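Local structure of L-amino acid deaminase (5HXW) at residues P255-Y260 with P303-S308. The protein probably catalyses the FAD-dependent oxidative deamination of L-amino acids as a membrane-bound oxidoreductase. Residues are numbered along the deposited sequence; the frame is centred on the assembly and turned at random.
Sequences PTLPAY and PVVKES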
ATOM      1  N   PRO A 255      14.668   1.932  -8.183  1.00 65.35           N
ATOM      2  CA  PRO A 255      14.617   0.510  -8.516  1.00 64.80           C
ATOM      3  C   PRO A 255      13.374  -0.214  -7.984  1.00 63.99           C
ATOM      4  O   PRO A 255      13.342  -0.635  -6.821  1.00 64.00           O
ATOM      5  CB  PRO A 255      15.898  -0.052  -7.880  1.00 65.54           C
ATOM      6  CG  PRO A 255      16.451   1.032  -7.010  1.00 66.36           C
ATOM      7  CD  PRO A 255      15.468   2.164  -6.970  1.00 66.07           C
ATOM      8  N   THR A 256      12.361  -0.347  -8.838  1.00 63.29           N
ATOM      9  CA  THR A 256      11.151  -1.106  -8.510  1.00 62.33           C
ATOM     10  C   THR A 256      10.812  -2.077  -9.632  1.00 62.75           C
ATOM     11  O   THR A 256      11.093  -1.812 -10.805  1.00 63.69           O
ATOM     12  CB  THR A 256       9.919  -0.201  -8.271  1.00 61.30           C
ATOM     13  OG1 THR A 256       9.591   0.505  -9.476  1.00 61.37           O
ATOM     14  CG2 THR A 256      10.157   0.796  -7.142  1.00 61.69           C
ATOM     15  N   LEU A 257      10.209  -3.201  -9.262  1.00 62.22           N
ATOM     16  CA  LEU A 257       9.666  -4.139 -10.233  1.00 62.01           C
ATOM     17  C   LEU A 257       8.183  -4.366  -9.965  1.00 61.37           C
ATOM     18  O   LEU A 257       7.771  -4.372  -8.801  1.00 60.39           O
ATOM     19  CB  LEU A 257      10.442  -5.465 -10.222  1.00 62.24           C
ATOM     20  CG  LEU A 257      11.856  -5.480 -10.824  1.00 62.88           C
ATOM     21  CD1 LEU A 257      12.419  -6.892 -10.820  1.00 62.73           C
ATOM     22  CD2 LEU A 257      11.879  -4.920 -12.241  1.00 62.99           C
ATOM     23  N   PRO A 258       7.374  -4.537 -11.036  1.00 61.54           N
ATOM     24  CA  PRO A 258       5.945  -4.797 -10.858  1.00 61.06           C
ATOM     25  C   PRO A 258       5.644  -6.154 -10.214  1.00 61.18           C
ATOM     26  O   PRO A 258       6.370  -7.128 -10.425  1.00 61.16           O
ATOM     27  CB  PRO A 258       5.394  -4.749 -12.286  1.00 61.16           C
ATOM     28  CG  PRO A 258       6.558  -5.076 -13.150  1.00 62.09           C
ATOM     29  CD  PRO A 258       7.724  -4.431 -12.466  1.00 62.10           C
ATOM     30  N   ALA A 259       4.580  -6.183  -9.417  1.00 61.65           N
ATOM     31  CA  ALA A 259       4.043  -7.406  -8.830  1.00 62.13           C
ATOM     32  C   ALA A 259       2.520  -7.361  -8.905  1.00 62.68           C
ATOM     33  O   ALA A 259       1.920  -6.288  -8.813  1.00 63.51           O
ATOM     34  CB  ALA A 259       4.507  -7.549  -7.392  1.00 61.75           C
ATOM     35  N   TYR A 260       1.902  -8.523  -9.076  1.00 63.31           N
ATOM     36  CA  TYR A 260       0.450  -8.626  -9.175  1.00 64.30           C
ATOM     37  C   TYR A 260      -0.117  -9.674  -8.230  1.00 64.74           C
ATOM     38  O   TYR A 260       0.501 -10.718  -8.000  1.00 65.61           O
ATOM     39  CB  TYR A 260       0.034  -8.934 -10.616  1.00 66.06           C
ATOM     40  CG  TYR A 260       0.067  -7.729 -11.516  1.00 67.61           C
ATOM     41  CD1 TYR A 260       1.234  -7.373 -12.205  1.00 68.74           C
ATOM     42  CD2 TYR A 260      -1.067  -6.926 -11.678  1.00 68.77           C
ATOM     43  CE1 TYR A 260       1.268  -6.253 -13.030  1.00 69.08           C
ATOM     44  CE2 TYR A 260      -1.043  -5.810 -12.506  1.00 68.66           C
ATOM     45  CZ  TYR A 260       0.124  -5.478 -13.175  1.00 68.98           C
ATOM     46  OH  TYR A 260       0.147  -4.373 -13.992  1.00 71.01           O
ATOM     47  N   PRO A 303       5.477 -10.041 -13.258  1.00 58.53           N
ATOM     48  CA  PRO A 303       5.632 -10.082 -14.717  1.00 58.88           C
ATOM     49  C   PRO A 303       7.025  -9.642 -15.153  1.00 59.34           C
ATOM     50  O   PRO A 303       7.638  -8.790 -14.504  1.00 59.07           O
ATOM     51  CB  PRO A 303       4.575  -9.096 -15.220  1.00 58.25           C
ATOM     52  CG  PRO A 303       4.361  -8.147 -14.091  1.00 57.77           C
ATOM     53  CD  PRO A 303       4.634  -8.907 -12.822  1.00 57.34           C
ATOM     54  N   VAL A 304       7.515 -10.238 -16.237  1.00 60.24           N
ATOM     55  CA  VAL A 304       8.796  -9.869 -16.832  1.00 61.04           C
ATOM     56  C   VAL A 304       8.635  -8.520 -17.536  1.00 61.07           C
ATOM     57  O   VAL A 304       7.784  -8.374 -18.412  1.00 61.29           O
ATOM     58  CB  VAL A 304       9.301 -10.949 -17.823  1.00 62.18           C
ATOM     59  CG1 VAL A 304      10.640 -10.555 -18.437  1.00 63.47           C
ATOM     60  CG2 VAL A 304       9.427 -12.299 -17.134  1.00 62.40           C
ATOM     61  N   VAL A 305       9.433  -7.540 -17.112  1.00 60.86           N
ATOM     62  CA  VAL A 305       9.537  -6.237 -17.786  1.00 60.79           C
ATOM     63  C   VAL A 305      10.966  -6.016 -18.302  1.00 62.10           C
ATOM     64  O   VAL A 305      11.830  -6.880 -18.113  1.00 62.80           O
ATOM     65  CB  VAL A 305       9.062  -5.060 -16.889  1.00 60.23           C
ATOM     66  CG1 VAL A 305       7.548  -5.090 -16.717  1.00 58.54           C
ATOM     67  CG2 VAL A 305       9.778  -5.049 -15.539  1.00 59.84           C
ATOM     68  N   LYS A 306      11.212  -4.878 -18.958  1.00 62.44           N
ATOM     69  CA  LYS A 306      12.546  -4.550 -19.482  1.00 63.80           C
ATOM     70  C   LYS A 306      13.562  -4.388 -18.344  1.00 64.29           C
ATOM     71  O   LYS A 306      14.729  -4.749 -18.493  1.00 65.68           O
ATOM     72  CB  LYS A 306      12.509  -3.315 -20.406  1.00 64.10           C
ATOM     73  CG  LYS A 306      12.341  -1.965 -19.713  1.00 63.47           C
ATOM     74  CD  LYS A 306      12.121  -0.829 -20.695  1.00 63.53           C
ATOM     75  CE  LYS A 306      11.708   0.427 -19.946  1.00 62.81           C
ATOM     76  NZ  LYS A 306      11.047   1.437 -20.815  1.00 63.21           N
ATOM     77  N   GLU A 307      13.080  -3.881 -17.209  1.00 63.55           N
ATOM     78  CA  GLU A 307      13.882  -3.653 -16.008  1.00 63.87           C
ATOM     79  C   GLU A 307      14.377  -4.942 -15.354  1.00 64.21           C
ATOM     80  O   GLU A 307      15.379  -4.922 -14.629  1.00 65.65           O
ATOM     81  CB  GLU A 307      13.091  -2.831 -14.992  1.00 62.89           C
ATOM     82  CG  GLU A 307      12.967  -1.351 -15.327  1.00 63.72           C
ATOM     83  CD  GLU A 307      11.775  -0.991 -16.208  1.00 63.80           C
ATOM     84  OE1 GLU A 307      10.949  -1.871 -16.551  1.00 63.72           O
ATOM     85  OE2 GLU A 307      11.658   0.205 -16.557  1.00 64.22           O
ATOM     86  N   SER A 308      13.678  -6.052 -15.617  1.00 62.84           N
ATOM     87  CA  SER A 308      14.045  -7.375 -15.096  1.00 62.50           C
ATOM     88  C   SER A 308      15.442  -7.795 -15.537  1.00 64.00           C
ATOM     89  O   SER A 308      16.171  -8.424 -14.776  1.00 64.84           O
ATOM     90  CB  SER A 308      13.042  -8.438 -15.542  1.00 61.75           C
ATOM     91  OG  SER A 308      11.710  -7.988 -15.392  1.00 61.21           O
TER
HETATM   92  O   HOH W   1       8.665  -7.727 -12.043  1.00 53.65           O
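P258 lies at the middle of an apolar contact with P303 and V305. Its CG meets V305 CG1 at 3.7 Å, while its CB and CG rest against P303 CG. Both V305 methyls lie on the P258 ring: with CG1 anti to the carbonyl carbon (chi1 -71°) and placed at the ring's CG, CG2 falls at its CD and also reaches L257 CD2. The same L257 methyl lies 3.7 Å from E307 CB, the leucine and glutamate side chains running past each other in opposite directions. At the other end, Y260 and P303 cross at about a right angle, and the proline brings CG to the ring edge, 3.7 Å from Y260 CD1.

Strands 257-266 and 293-303 are antiparallel neighbours in the large mixed sheet of this FAD-dependent oxidoreductase, Y260 pairing with V301 by backbone hydrogen bonding. Strand 293-303 ends at P303, and the chain runs on through a loop to helix 308-311. L257 and A259 line a pocket holding the detergent cetyl-trimethyl-ammonium.

No direct hydrogen bond joins the segments; a water donates to P258 O and to P303 O, each at 2.9 Å, bridging the two backbones. Within 303-308, a type I turn from V305 to S308 is closed by S308 N to V305 O, and V305 N donates to S308 OG (2.9 Å, 152°). E307 OE2 forms a salt bridge with R244.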